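Local coordinates for protein thymidylate synthase A (Bacillus subtilis, PDB 1BKP) that catalyses the reductive methylation of dUMP to dTMP with methylenetetrahydrofolate as methyl donor and reductant, acting as a homodimer, at residues Q2-Y7 with R236-A241; I68-W73 with V90-Q95; H142-W147 with Y162-Y167; R200-V205 with K251-F256. All blocks are in the same frame, centred on the assembly; numbering follows the deposited sequence.

The four contacts run from surface to core. Interactions 2 and 3 are buried, whereas interactions 1 and 4 are only partly so. Chemistry follows place: interaction 1 joins the N-terminal helix to a loop through a lysine–amide bond, interaction 4 is aromatic and aliphatic packing without a hydrogen bond across it, interaction 2 combines an indole–carboxylate bond with a T-shaped tryptophan pair, and interaction 3 is a strand ladder at the dimer interface. Helix 188-206 ties three together, since Met201 of interaction 4 packs on Leu71 and Leu72 of interaction 2, and Ile202 meets Trp166 of interaction 3. Interaction 1 stands apart, its nearest atoms about 8 Å from those of interaction 4.

Interaction 1 (Q2-Y7 with R236-A241); sequences QFDKQY and REQFEA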
# COMPACT_ATOMS: atom_id res chain seq x y z
N GLN A 2 7.89 -17.40 -13.98
CA GLN A 2 7.33 -18.19 -13.00
C GLN A 2 7.16 -17.50 -11.61
O GLN A 2 8.06 -16.97 -10.88
CB GLN A 2 7.90 -19.67 -12.79
CG GLN A 2 6.98 -20.85 -13.61
CD GLN A 2 5.42 -20.79 -13.43
OE1 GLN A 2 4.68 -21.22 -14.31
NE2 GLN A 2 4.94 -20.41 -12.24
N PHE A 3 5.93 -17.63 -11.26
CA PHE A 3 5.48 -17.39 -9.94
C PHE A 3 6.19 -18.51 -9.11
O PHE A 3 6.52 -18.27 -7.99
CB PHE A 3 3.98 -17.59 -9.93
CG PHE A 3 3.32 -17.35 -8.58
CD1 PHE A 3 3.97 -16.63 -7.57
CD2 PHE A 3 2.09 -17.87 -8.30
CE1 PHE A 3 3.38 -16.45 -6.30
CE2 PHE A 3 1.52 -17.67 -6.98
CZ PHE A 3 2.16 -16.98 -6.03
N ASP A 4 6.42 -19.71 -9.63
CA ASP A 4 7.04 -20.78 -8.83
C ASP A 4 8.37 -20.29 -8.37
O ASP A 4 8.77 -20.55 -7.26
CB ASP A 4 7.33 -22.01 -9.69
CG ASP A 4 6.05 -22.81 -10.05
OD1 ASP A 4 5.30 -23.11 -9.14
OD2 ASP A 4 5.92 -23.25 -11.20
N LYS A 5 9.14 -19.66 -9.26
CA LYS A 5 10.47 -19.18 -8.85
C LYS A 5 10.46 -18.13 -7.77
O LYS A 5 11.16 -18.22 -6.78
CB LYS A 5 11.22 -18.64 -10.09
CG LYS A 5 11.55 -19.82 -11.02
CD LYS A 5 12.49 -19.48 -12.14
CE LYS A 5 12.59 -20.67 -13.05
NZ LYS A 5 12.99 -21.84 -12.21
N GLN A 6 9.59 -17.14 -7.94
CA GLN A 6 9.49 -16.07 -6.98
C GLN A 6 8.91 -16.53 -5.72
O GLN A 6 9.34 -16.08 -4.65
CB GLN A 6 8.67 -14.90 -7.57
CG GLN A 6 9.45 -14.23 -8.72
CD GLN A 6 8.74 -12.93 -9.18
OE1 GLN A 6 8.46 -12.06 -8.37
NE2 GLN A 6 8.39 -12.85 -10.43
N TYR A 7 7.91 -17.41 -5.81
CA TYR A 7 7.25 -17.89 -4.56
C TYR A 7 8.25 -18.71 -3.67
O TYR A 7 8.39 -18.48 -2.45
CB TYR A 7 6.03 -18.74 -4.97
CG TYR A 7 5.32 -19.42 -3.84
CD1 TYR A 7 4.37 -18.72 -3.12
CD2 TYR A 7 5.52 -20.75 -3.57
CE1 TYR A 7 3.58 -19.31 -2.12
CE2 TYR A 7 4.74 -21.39 -2.58
CZ TYR A 7 3.78 -20.68 -1.84
OH TYR A 7 3.05 -21.23 -0.79
N ARG A 236 10.10 -29.78 -5.93
CA ARG A 236 9.37 -30.36 -7.06
C ARG A 236 9.67 -29.79 -8.43
O ARG A 236 10.20 -28.67 -8.60
CB ARG A 236 7.87 -30.24 -6.75
CG ARG A 236 7.28 -31.56 -6.44
CD ARG A 236 6.46 -31.64 -5.21
NE ARG A 236 5.08 -31.36 -5.36
CZ ARG A 236 3.98 -31.98 -4.86
NH1 ARG A 236 3.85 -33.10 -4.11
NH2 ARG A 236 2.90 -31.22 -4.97
N GLU A 237 9.38 -30.59 -9.45
CA GLU A 237 9.56 -30.17 -10.81
C GLU A 237 8.62 -28.98 -11.10
O GLU A 237 7.53 -28.91 -10.52
CB GLU A 237 9.23 -31.40 -11.69
CG GLU A 237 9.59 -31.36 -13.14
CD GLU A 237 9.83 -32.77 -13.69
OE1 GLU A 237 8.94 -33.63 -13.52
OE2 GLU A 237 10.92 -33.01 -14.28
N GLN A 238 9.05 -28.03 -11.95
CA GLN A 238 8.20 -26.86 -12.34
C GLN A 238 7.85 -27.04 -13.87
O GLN A 238 8.72 -27.31 -14.68
CB GLN A 238 8.94 -25.53 -12.12
CG GLN A 238 9.34 -25.31 -10.64
CD GLN A 238 10.20 -24.12 -10.41
OE1 GLN A 238 10.40 -23.30 -11.27
NE2 GLN A 238 10.76 -24.03 -9.22
N PHE A 239 6.59 -26.78 -14.23
CA PHE A 239 6.10 -26.93 -15.58
C PHE A 239 5.89 -25.56 -16.17
O PHE A 239 6.05 -24.55 -15.49
CB PHE A 239 4.80 -27.68 -15.51
CG PHE A 239 5.00 -29.13 -15.05
CD1 PHE A 239 5.99 -29.93 -15.64
CD2 PHE A 239 4.36 -29.60 -13.91
CE1 PHE A 239 6.35 -31.17 -15.09
CE2 PHE A 239 4.70 -30.84 -13.36
CZ PHE A 239 5.71 -31.61 -13.97
N GLU A 240 5.60 -25.50 -17.46
CA GLU A 240 5.34 -24.22 -18.11
C GLU A 240 3.97 -23.77 -17.66
O GLU A 240 3.09 -24.58 -17.37
CB GLU A 240 5.31 -24.40 -19.65
CG GLU A 240 6.62 -24.86 -20.23
CD GLU A 240 6.80 -24.41 -21.66
OE1 GLU A 240 5.77 -24.13 -22.33
OE2 GLU A 240 7.96 -24.31 -22.12
N ALA A 241 3.74 -22.46 -17.71
CA ALA A 241 2.50 -21.97 -17.25
C ALA A 241 1.38 -22.31 -18.25
O ALA A 241 1.62 -22.37 -19.47
CB ALA A 241 2.58 -20.51 -17.00
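Over one face of the Gln238 amide lies the CB of Asp4, 3.6 Å from Gln238 CD and almost straight above it. The ammonium group of Lys5 comes to the oxygen end of the same amide, displaced toward the opposite face: Lys5 NZ donates to Gln238 OE1 at 3.1 Å, tilted 31° from the carbonyl plane. A bend at the last torsion of Lys5 (chi4 -55°) turns NZ in to this oxygen after an otherwise extended chain. The Asp4 carboxylate is not stacked on the amide; the two planes stand 40° apart, and the side chains slide past each other in opposite directions, with Asp4 OD2 alongside Gln238 CB at 3.9 Å. That carboxylate oxygen is hydrogen-bonded to the hydroxyl of Thr58, which also receives the backbone N-H of Phe239, making Thr58 a bridge between helix and loop. At the start of helix 3-17, Gln2, its N-cap residue, sets its amide oxygen against a methyl group, Gln2 OE1 being 3.5 Å from Ala241 CB; its NE2 is engaged by the carbonyl of Ile56. An alanine in place of Gln238 would probably leave Lys5 NZ without this partner and uncover the flank of Asp4. The contact thus illustrates how a partly exposed loop is held to a helix terminus: a single bond from a charged donor to a neutral oxygen, carbon packing beneath it, and an intermediary hydroxyl, with no salt bridge directly joining the two segments.

Interaction 2 (I68-W73 with V90-Q95); sequences IKELLW and VHIWDQ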
# COMPACT_ATOMS: atom_id res chain seq x y z
N ILE A 68 -11.67 -17.30 -9.14
CA ILE A 68 -12.47 -16.46 -10.01
C ILE A 68 -13.87 -16.25 -9.50
O ILE A 68 -14.41 -15.14 -9.58
CB ILE A 68 -12.45 -16.95 -11.44
CG1 ILE A 68 -11.00 -16.94 -11.88
CG2 ILE A 68 -13.35 -16.13 -12.35
CD1 ILE A 68 -10.78 -17.55 -13.30
N LYS A 69 -14.48 -17.29 -8.91
CA LYS A 69 -15.82 -17.07 -8.32
C LYS A 69 -15.86 -16.01 -7.23
O LYS A 69 -16.81 -15.16 -7.23
CB LYS A 69 -16.48 -18.39 -7.85
CG LYS A 69 -16.91 -19.30 -9.00
CD LYS A 69 -17.23 -20.67 -8.42
CE LYS A 69 -17.78 -21.59 -9.50
NZ LYS A 69 -17.96 -22.96 -8.95
N GLU A 70 -14.89 -16.09 -6.28
CA GLU A 70 -14.81 -15.12 -5.17
C GLU A 70 -14.49 -13.77 -5.76
O GLU A 70 -15.09 -12.79 -5.35
CB GLU A 70 -13.70 -15.52 -4.21
CG GLU A 70 -13.58 -14.63 -3.03
CD GLU A 70 -12.34 -15.01 -2.27
OE1 GLU A 70 -12.39 -16.04 -1.58
OE2 GLU A 70 -11.28 -14.43 -2.55
N LEU A 71 -13.61 -13.70 -6.75
CA LEU A 71 -13.36 -12.38 -7.41
C LEU A 71 -14.65 -11.75 -7.95
O LEU A 71 -14.93 -10.59 -7.71
CB LEU A 71 -12.34 -12.56 -8.54
CG LEU A 71 -11.92 -11.22 -9.19
CD1 LEU A 71 -10.95 -10.46 -8.25
CD2 LEU A 71 -11.31 -11.51 -10.54
N LEU A 72 -15.49 -12.54 -8.65
CA LEU A 72 -16.74 -11.97 -9.23
C LEU A 72 -17.74 -11.52 -8.16
O LEU A 72 -18.39 -10.49 -8.30
CB LEU A 72 -17.41 -12.99 -10.16
CG LEU A 72 -16.54 -13.41 -11.37
CD1 LEU A 72 -17.19 -14.67 -12.13
CD2 LEU A 72 -16.46 -12.18 -12.32
N TRP A 73 -17.81 -12.27 -7.07
CA TRP A 73 -18.72 -11.99 -5.97
C TRP A 73 -18.29 -10.59 -5.40
O TRP A 73 -19.13 -9.76 -5.04
CB TRP A 73 -18.49 -13.06 -4.87
CG TRP A 73 -19.25 -12.87 -3.61
CD1 TRP A 73 -20.58 -12.70 -3.47
CD2 TRP A 73 -18.71 -12.86 -2.27
NE1 TRP A 73 -20.93 -12.57 -2.13
CE2 TRP A 73 -19.79 -12.70 -1.38
CE3 TRP A 73 -17.43 -13.00 -1.75
CZ2 TRP A 73 -19.62 -12.66 -0.01
CZ3 TRP A 73 -17.26 -12.96 -0.35
CH2 TRP A 73 -18.32 -12.80 0.48
N VAL A 90 -19.81 -22.10 -3.53
CA VAL A 90 -18.58 -21.87 -2.73
C VAL A 90 -18.98 -21.69 -1.27
O VAL A 90 -19.86 -20.90 -0.97
CB VAL A 90 -17.79 -20.61 -3.24
CG1 VAL A 90 -16.69 -20.19 -2.30
CG2 VAL A 90 -17.25 -20.87 -4.59
N HIS A 91 -18.26 -22.40 -0.39
CA HIS A 91 -18.51 -22.42 1.00
C HIS A 91 -17.37 -22.00 1.87
O HIS A 91 -17.55 -21.97 3.08
CB HIS A 91 -18.94 -23.81 1.41
CG HIS A 91 -20.27 -24.16 0.91
ND1 HIS A 91 -21.43 -23.74 1.53
CD2 HIS A 91 -20.65 -24.79 -0.24
CE1 HIS A 91 -22.47 -24.06 0.77
NE2 HIS A 91 -22.02 -24.71 -0.30
N ILE A 92 -16.25 -21.56 1.27
CA ILE A 92 -15.10 -21.17 2.10
C ILE A 92 -15.33 -19.96 2.95
O ILE A 92 -14.44 -19.63 3.73
CB ILE A 92 -13.80 -20.90 1.28
CG1 ILE A 92 -14.03 -19.68 0.36
CG2 ILE A 92 -13.49 -22.09 0.41
CD1 ILE A 92 -12.80 -19.27 -0.44
N TRP A 93 -16.42 -19.20 2.73
CA TRP A 93 -16.65 -18.04 3.61
C TRP A 93 -17.73 -18.28 4.67
O TRP A 93 -18.10 -17.35 5.39
CB TRP A 93 -17.08 -16.84 2.79
CG TRP A 93 -15.98 -16.32 1.95
CD1 TRP A 93 -15.42 -16.91 0.83
CD2 TRP A 93 -15.37 -15.03 2.06
NE1 TRP A 93 -14.53 -16.04 0.23
CE2 TRP A 93 -14.49 -14.87 0.96
CE3 TRP A 93 -15.47 -13.99 2.98
CZ2 TRP A 93 -13.73 -13.71 0.75
CZ3 TRP A 93 -14.71 -12.83 2.78
CH2 TRP A 93 -13.85 -12.71 1.66
N ASP A 94 -18.32 -19.49 4.68
CA ASP A 94 -19.47 -19.75 5.60
C ASP A 94 -19.24 -19.48 7.08
O ASP A 94 -20.12 -18.96 7.74
CB ASP A 94 -19.96 -21.17 5.47
CG ASP A 94 -20.46 -21.53 4.08
OD1 ASP A 94 -20.79 -20.64 3.26
OD2 ASP A 94 -20.60 -22.74 3.84
N GLN A 95 -18.03 -19.74 7.56
CA GLN A 95 -17.68 -19.54 8.96
C GLN A 95 -17.84 -18.10 9.38
O GLN A 95 -18.01 -17.83 10.55
CB GLN A 95 -16.21 -19.91 9.22
CG GLN A 95 -15.57 -20.82 8.18
CD GLN A 95 -14.13 -21.19 8.51
OE1 GLN A 95 -13.70 -22.33 8.31
NE2 GLN A 95 -13.37 -20.21 9.02
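Trp93 is approached by two residues of one helix in two different ways: Glu70 meets the indole at its edge, Trp73 from over a face. The indole N-H of Trp93 donates from NE1 to Glu70 OE1 at 2.8 Å, and the oxygen lies close to the ring plane. On the acceptor side, however, the bond arrives from above the carboxylate, 37° out of its plane, and carboxylate and ring stand almost perpendicular. Trp73, whose CG is anti to the backbone N (chi1 174°), reaches out to set CZ3 over the indole, 3.6 Å from Trp93 CE2. The six-membered rings form a T-shaped pair, centroids 4.9 Å apart with planes at 71°, the edge of Trp73 against the face of Trp93. Ile92 CD1 adds a methyl 3.4 Å from Glu70 OE1, and Val90 CG2 packs on Lys69 CD at 3.8 Å, while the ammonium of Lys69 is hydrogen-bonded to the carbonyl of Met88. Glu70 lies about 5 Å, side chain to side chain, from Asn191, a predicted dUMP-binding residue. The loop 90-95 is thereby fitted onto helix 64-75, with Leu85 of helix 82-86 touching both tryptophans and Phe190 of helix 188-206 packing against Glu70.

Interaction 3 (H142-W147 with Y162-Y167); sequences HITMLW and YETQWY
The carbonyl of His142 receives the N-H of Trp166, His142 O to Trp166 N being 2.8 Å, and a water links His142 N to Trp166 O. Ile143 comes next, in a non-hydrogen-bonded pair with Gln165, its CG1 lying 4.0 Å from Gln165 CG. At Thr144 the strands exchange two backbone bonds with Thr164, and the side chains add a third, Thr144 OG1 to Thr164 OG1 at 2.7 Å; both hydroxyls sit between backbone N and carbonyl carbon (chi1 55° and 66°), which brings them together across the pair. Met145, bent twice, lays SD at the edge of the Tyr162 ring, 3.9 Å from CD2, a Met-aromatic contact, and CE beside Glu163. Leu146 N then donates to Tyr162 O at 2.8 Å, nearly along the C=O axis. Trp147 turns the edge of its indole toward the face of Tyr162, planes at 67°. The face bearing Ile143, Met145, Glu163 and Gln165 meets the second subunit, and Tyr162 OH of each subunit is hydrogen-bonded to Glu163 OE1 of the other; Thr144 and Thr164 look to the helices of their own subunit. Such back-to-back sheet packing is the dimer interface of thymidylate synthases, close here to the predicted dUMP-binding Arg180.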
# COMPACT_ATOMS: atom_id res chain seq x y z
N HIS A 142 -5.63 6.25 -9.43
CA HIS A 142 -6.54 5.17 -9.86
C HIS A 142 -6.41 4.12 -8.73
O HIS A 142 -5.55 3.19 -8.84
CB HIS A 142 -6.02 4.52 -11.13
CG HIS A 142 -6.21 5.34 -12.37
ND1 HIS A 142 -7.42 5.98 -12.65
CD2 HIS A 142 -5.42 5.52 -13.45
CE1 HIS A 142 -7.35 6.51 -13.86
NE2 HIS A 142 -6.15 6.24 -14.37
N ILE A 143 -7.09 4.36 -7.62
CA ILE A 143 -6.98 3.49 -6.44
C ILE A 143 -8.34 2.93 -5.94
O ILE A 143 -9.34 3.64 -6.07
CB ILE A 143 -6.41 4.34 -5.28
CG1 ILE A 143 -4.94 4.76 -5.56
CG2 ILE A 143 -6.64 3.60 -3.88
CD1 ILE A 143 -4.44 5.77 -4.61
N THR A 144 -8.42 1.66 -5.51
CA THR A 144 -9.66 1.22 -4.90
C THR A 144 -9.15 0.84 -3.52
O THR A 144 -7.97 0.42 -3.39
CB THR A 144 -10.29 -0.01 -5.54
OG1 THR A 144 -9.37 -1.12 -5.58
CG2 THR A 144 -10.69 0.32 -6.96
N MET A 145 -10.09 0.82 -2.60
CA MET A 145 -9.79 0.66 -1.17
C MET A 145 -10.89 -0.01 -0.47
O MET A 145 -12.03 0.56 -0.41
CB MET A 145 -9.68 2.13 -0.57
CG MET A 145 -9.28 2.25 0.95
SD MET A 145 -7.80 1.37 1.27
CE MET A 145 -6.62 2.22 0.23
N LEU A 146 -10.58 -1.14 0.16
CA LEU A 146 -11.60 -1.85 0.97
C LEU A 146 -11.42 -1.51 2.44
O LEU A 146 -12.39 -1.70 3.20
CB LEU A 146 -11.44 -3.34 0.84
CG LEU A 146 -11.54 -3.97 -0.55
CD1 LEU A 146 -11.31 -5.52 -0.60
CD2 LEU A 146 -12.94 -3.56 -1.11
N TRP A 147 -10.27 -0.92 2.80
CA TRP A 147 -9.98 -0.52 4.22
C TRP A 147 -10.60 0.88 4.49
O TRP A 147 -9.92 1.91 4.41
CB TRP A 147 -8.47 -0.42 4.49
CG TRP A 147 -8.11 -0.39 5.93
CD1 TRP A 147 -7.98 0.67 6.70
CD2 TRP A 147 -7.84 -1.54 6.74
NE1 TRP A 147 -7.64 0.28 7.99
CE2 TRP A 147 -7.56 -1.07 8.03
CE3 TRP A 147 -7.82 -2.91 6.49
CZ2 TRP A 147 -7.24 -1.94 9.10
CZ3 TRP A 147 -7.51 -3.80 7.55
CH2 TRP A 147 -7.23 -3.32 8.81
N TYR A 162 -6.48 -5.59 0.27
CA TYR A 162 -7.43 -4.53 0.50
C TYR A 162 -7.33 -3.31 -0.44
O TYR A 162 -8.19 -2.41 -0.36
CB TYR A 162 -7.25 -4.06 1.99
CG TYR A 162 -5.94 -3.29 2.35
CD1 TYR A 162 -4.75 -4.00 2.67
CD2 TYR A 162 -5.84 -1.89 2.17
CE1 TYR A 162 -3.54 -3.36 2.77
CE2 TYR A 162 -4.62 -1.23 2.28
CZ TYR A 162 -3.46 -2.00 2.60
OH TYR A 162 -2.25 -1.41 2.79
N GLU A 163 -6.28 -3.24 -1.25
CA GLU A 163 -6.18 -2.06 -2.14
C GLU A 163 -5.53 -2.36 -3.43
O GLU A 163 -4.77 -3.37 -3.58
CB GLU A 163 -5.42 -0.86 -1.44
CG GLU A 163 -3.95 -1.24 -1.25
CD GLU A 163 -3.11 -0.08 -0.66
OE1 GLU A 163 -3.50 1.07 -0.77
OE2 GLU A 163 -2.05 -0.33 -0.13
N THR A 164 -5.85 -1.53 -4.44
CA THR A 164 -5.20 -1.69 -5.75
C THR A 164 -4.86 -0.28 -6.24
O THR A 164 -5.49 0.69 -5.83
CB THR A 164 -6.09 -2.30 -6.85
OG1 THR A 164 -7.19 -1.42 -7.18
CG2 THR A 164 -6.76 -3.61 -6.41
N GLN A 165 -3.85 -0.17 -7.08
CA GLN A 165 -3.54 1.13 -7.75
C GLN A 165 -3.27 0.72 -9.22
O GLN A 165 -2.56 -0.23 -9.50
CB GLN A 165 -2.32 1.85 -7.13
CG GLN A 165 -2.15 3.18 -7.89
CD GLN A 165 -1.23 4.15 -7.16
OE1 GLN A 165 -0.75 3.88 -6.13
NE2 GLN A 165 -1.05 5.36 -7.74
N TRP A 166 -3.78 1.50 -10.17
CA TRP A 166 -3.67 1.12 -11.58
C TRP A 166 -2.93 2.25 -12.28
O TRP A 166 -3.03 3.40 -11.87
CB TRP A 166 -5.11 1.01 -12.17
CG TRP A 166 -6.01 -0.02 -11.48
CD1 TRP A 166 -6.66 0.10 -10.26
CD2 TRP A 166 -6.35 -1.30 -11.97
NE1 TRP A 166 -7.35 -1.04 -9.98
CE2 TRP A 166 -7.17 -1.92 -11.01
CE3 TRP A 166 -6.03 -1.99 -13.15
CZ2 TRP A 166 -7.66 -3.22 -11.17
CZ3 TRP A 166 -6.52 -3.29 -13.33
CH2 TRP A 166 -7.33 -3.90 -12.32
N TYR A 167 -2.20 1.92 -13.36
CA TYR A 167 -1.45 2.99 -14.03
C TYR A 167 -1.66 2.72 -15.53
O TYR A 167 -1.57 1.55 -15.98
CB TYR A 167 0.04 2.83 -13.74
CG TYR A 167 0.35 2.68 -12.26
CD1 TYR A 167 0.30 1.43 -11.63
CD2 TYR A 167 0.75 3.77 -11.50
CE1 TYR A 167 0.64 1.29 -10.30
CE2 TYR A 167 1.12 3.62 -10.17
CZ TYR A 167 1.06 2.38 -9.60
OH TYR A 167 1.47 2.23 -8.30
O HOH W 1 -2.81 5.83 -10.53
O HOH W 2 -9.46 -2.62 -3.39

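Interaction 4 (R200-V205 with K251-F256); sequences RMIAQV and KDFYDF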
# COMPACT_ATOMS: atom_id res chain seq x y z
N ARG A 200 -6.54 -8.76 -16.28
CA ARG A 200 -6.94 -9.19 -17.63
C ARG A 200 -8.38 -8.82 -17.95
O ARG A 200 -8.65 -8.34 -19.08
CB ARG A 200 -6.70 -10.69 -17.80
CG ARG A 200 -5.13 -11.01 -17.67
CD ARG A 200 -4.81 -12.51 -17.68
NE ARG A 200 -3.38 -12.63 -17.45
CZ ARG A 200 -2.50 -13.01 -18.36
NH1 ARG A 200 -2.90 -13.42 -19.58
NH2 ARG A 200 -1.25 -13.04 -18.03
N MET A 201 -9.31 -8.97 -17.01
CA MET A 201 -10.71 -8.59 -17.28
C MET A 201 -10.87 -7.11 -17.61
O MET A 201 -11.53 -6.72 -18.60
CB MET A 201 -11.58 -8.84 -16.06
CG MET A 201 -11.82 -10.41 -15.88
SD MET A 201 -12.54 -10.68 -14.23
CE MET A 201 -14.22 -10.08 -14.37
N ILE A 202 -10.22 -6.29 -16.76
CA ILE A 202 -10.38 -4.83 -16.84
C ILE A 202 -9.65 -4.29 -18.06
O ILE A 202 -10.16 -3.44 -18.74
CB ILE A 202 -10.06 -4.02 -15.45
CG1 ILE A 202 -11.21 -4.24 -14.42
CG2 ILE A 202 -9.91 -2.45 -15.81
CD1 ILE A 202 -10.95 -3.77 -13.04
N ALA A 203 -8.49 -4.82 -18.36
CA ALA A 203 -7.77 -4.36 -19.54
C ALA A 203 -8.62 -4.65 -20.83
O ALA A 203 -8.67 -3.81 -21.77
CB ALA A 203 -6.44 -5.10 -19.61
N GLN A 204 -9.33 -5.82 -20.82
CA GLN A 204 -10.08 -6.22 -21.99
C GLN A 204 -11.22 -5.25 -22.23
O GLN A 204 -11.40 -4.84 -23.35
CB GLN A 204 -10.59 -7.66 -21.85
CG GLN A 204 -11.61 -8.04 -22.99
CD GLN A 204 -11.85 -9.54 -23.06
OE1 GLN A 204 -10.90 -10.30 -23.06
NE2 GLN A 204 -13.14 -9.97 -23.11
N VAL A 205 -11.91 -4.82 -21.18
CA VAL A 205 -13.04 -3.94 -21.33
C VAL A 205 -12.77 -2.42 -21.43
O VAL A 205 -13.70 -1.63 -21.70
CB VAL A 205 -14.08 -4.24 -20.31
CG1 VAL A 205 -14.54 -5.67 -20.46
CG2 VAL A 205 -13.59 -3.95 -18.87
N LYS A 251 -17.49 -7.39 -23.69
CA LYS A 251 -17.12 -6.01 -23.83
C LYS A 251 -17.49 -5.23 -22.62
O LYS A 251 -17.17 -4.07 -22.56
CB LYS A 251 -17.92 -5.42 -25.01
CG LYS A 251 -17.51 -5.96 -26.33
CD LYS A 251 -18.51 -5.62 -27.39
CE LYS A 251 -18.03 -6.18 -28.72
NZ LYS A 251 -19.01 -5.88 -29.79
N ASP A 252 -18.31 -5.78 -21.73
CA ASP A 252 -18.70 -5.08 -20.53
C ASP A 252 -18.23 -5.88 -19.32
O ASP A 252 -18.46 -7.06 -19.26
CB ASP A 252 -20.21 -5.02 -20.45
CG ASP A 252 -20.69 -4.22 -19.26
OD1 ASP A 252 -20.25 -3.09 -19.13
OD2 ASP A 252 -21.47 -4.65 -18.41
N PHE A 253 -17.59 -5.23 -18.33
CA PHE A 253 -17.17 -5.90 -17.11
C PHE A 253 -18.31 -6.71 -16.41
O PHE A 253 -18.08 -7.74 -15.78
CB PHE A 253 -16.68 -4.82 -16.14
CG PHE A 253 -16.06 -5.38 -14.87
CD1 PHE A 253 -14.78 -5.96 -14.91
CD2 PHE A 253 -16.77 -5.35 -13.67
CE1 PHE A 253 -14.21 -6.51 -13.73
CE2 PHE A 253 -16.19 -5.88 -12.54
CZ PHE A 253 -14.91 -6.45 -12.57
N TYR A 254 -19.53 -6.23 -16.55
CA TYR A 254 -20.65 -6.85 -15.90
C TYR A 254 -21.23 -8.01 -16.69
O TYR A 254 -22.11 -8.66 -16.17
CB TYR A 254 -21.72 -5.83 -15.58
CG TYR A 254 -21.16 -4.81 -14.65
CD1 TYR A 254 -21.02 -5.11 -13.29
CD2 TYR A 254 -20.75 -3.57 -15.11
CE1 TYR A 254 -20.45 -4.16 -12.39
CE2 TYR A 254 -20.18 -2.62 -14.23
CZ TYR A 254 -20.04 -2.91 -12.88
OH TYR A 254 -19.48 -2.01 -12.01
N ASP A 255 -20.58 -8.40 -17.79
CA ASP A 255 -21.09 -9.51 -18.59
C ASP A 255 -20.31 -10.80 -18.37
O ASP A 255 -20.73 -11.86 -18.83
CB ASP A 255 -21.00 -9.17 -20.09
CG ASP A 255 -22.07 -8.21 -20.53
OD1 ASP A 255 -23.05 -8.05 -19.76
OD2 ASP A 255 -21.90 -7.58 -21.61
N PHE A 256 -19.19 -10.75 -17.68
CA PHE A 256 -18.35 -11.91 -17.50
C PHE A 256 -19.01 -12.93 -16.57
O PHE A 256 -19.76 -12.56 -15.68
CB PHE A 256 -16.98 -11.50 -16.89
CG PHE A 256 -15.99 -10.92 -17.88
CD1 PHE A 256 -15.34 -11.75 -18.77
CD2 PHE A 256 -15.68 -9.54 -17.86
CE1 PHE A 256 -14.35 -11.27 -19.66
CE2 PHE A 256 -14.72 -8.98 -18.70
CZ PHE A 256 -14.02 -9.86 -19.64
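Met201 runs over one face of Phe256, the two side chains sliding past each other in opposite directions, in a Met-aromatic contact by which helix 188-206 packs on the loop 251-256, and its chain can be followed atom by atom. CB sits 4.1 Å from Phe256 CE2, at the margin of the ring. CG is poised over the middle of that ring, a CH-pi contact 4.3 Å from the centroid and 10° off the normal. SD stays above the same ring but farther off, 5.2 Å from its centroid, and touches Leu71 of helix 64-75. There the chain bends (chi3 73°), carrying the methyl group back between the two phenylalanines, with Met201 CE 3.6 Å from Phe253 CE1 and 3.8 Å from Phe256 CD2. Phe253 turns its ring in toward the helix, and Ile202 CG1 approaches the same ring atom obliquely, 3.8 Å from Phe253 CE1. Gln204 brings NE2 within 3.6 Å of Phe256 CZ, its amide turned 48° from the ring; that nitrogen is hydrogen-bonded to the carbonyls of Asn247 and Val250, which hold the amide in place. A serine here instead of Phe256 would probably open a gap beneath Met201, leaving its thioether chain without the ring it packs on. As a worked case of helix–loop packing, the contact is knit by carbon and sulfur, with no hydrogen bond between the segments. Val205 completes it, its CG1 methyl resting against the loop backbone and 3.8 Å from Phe256 CE2.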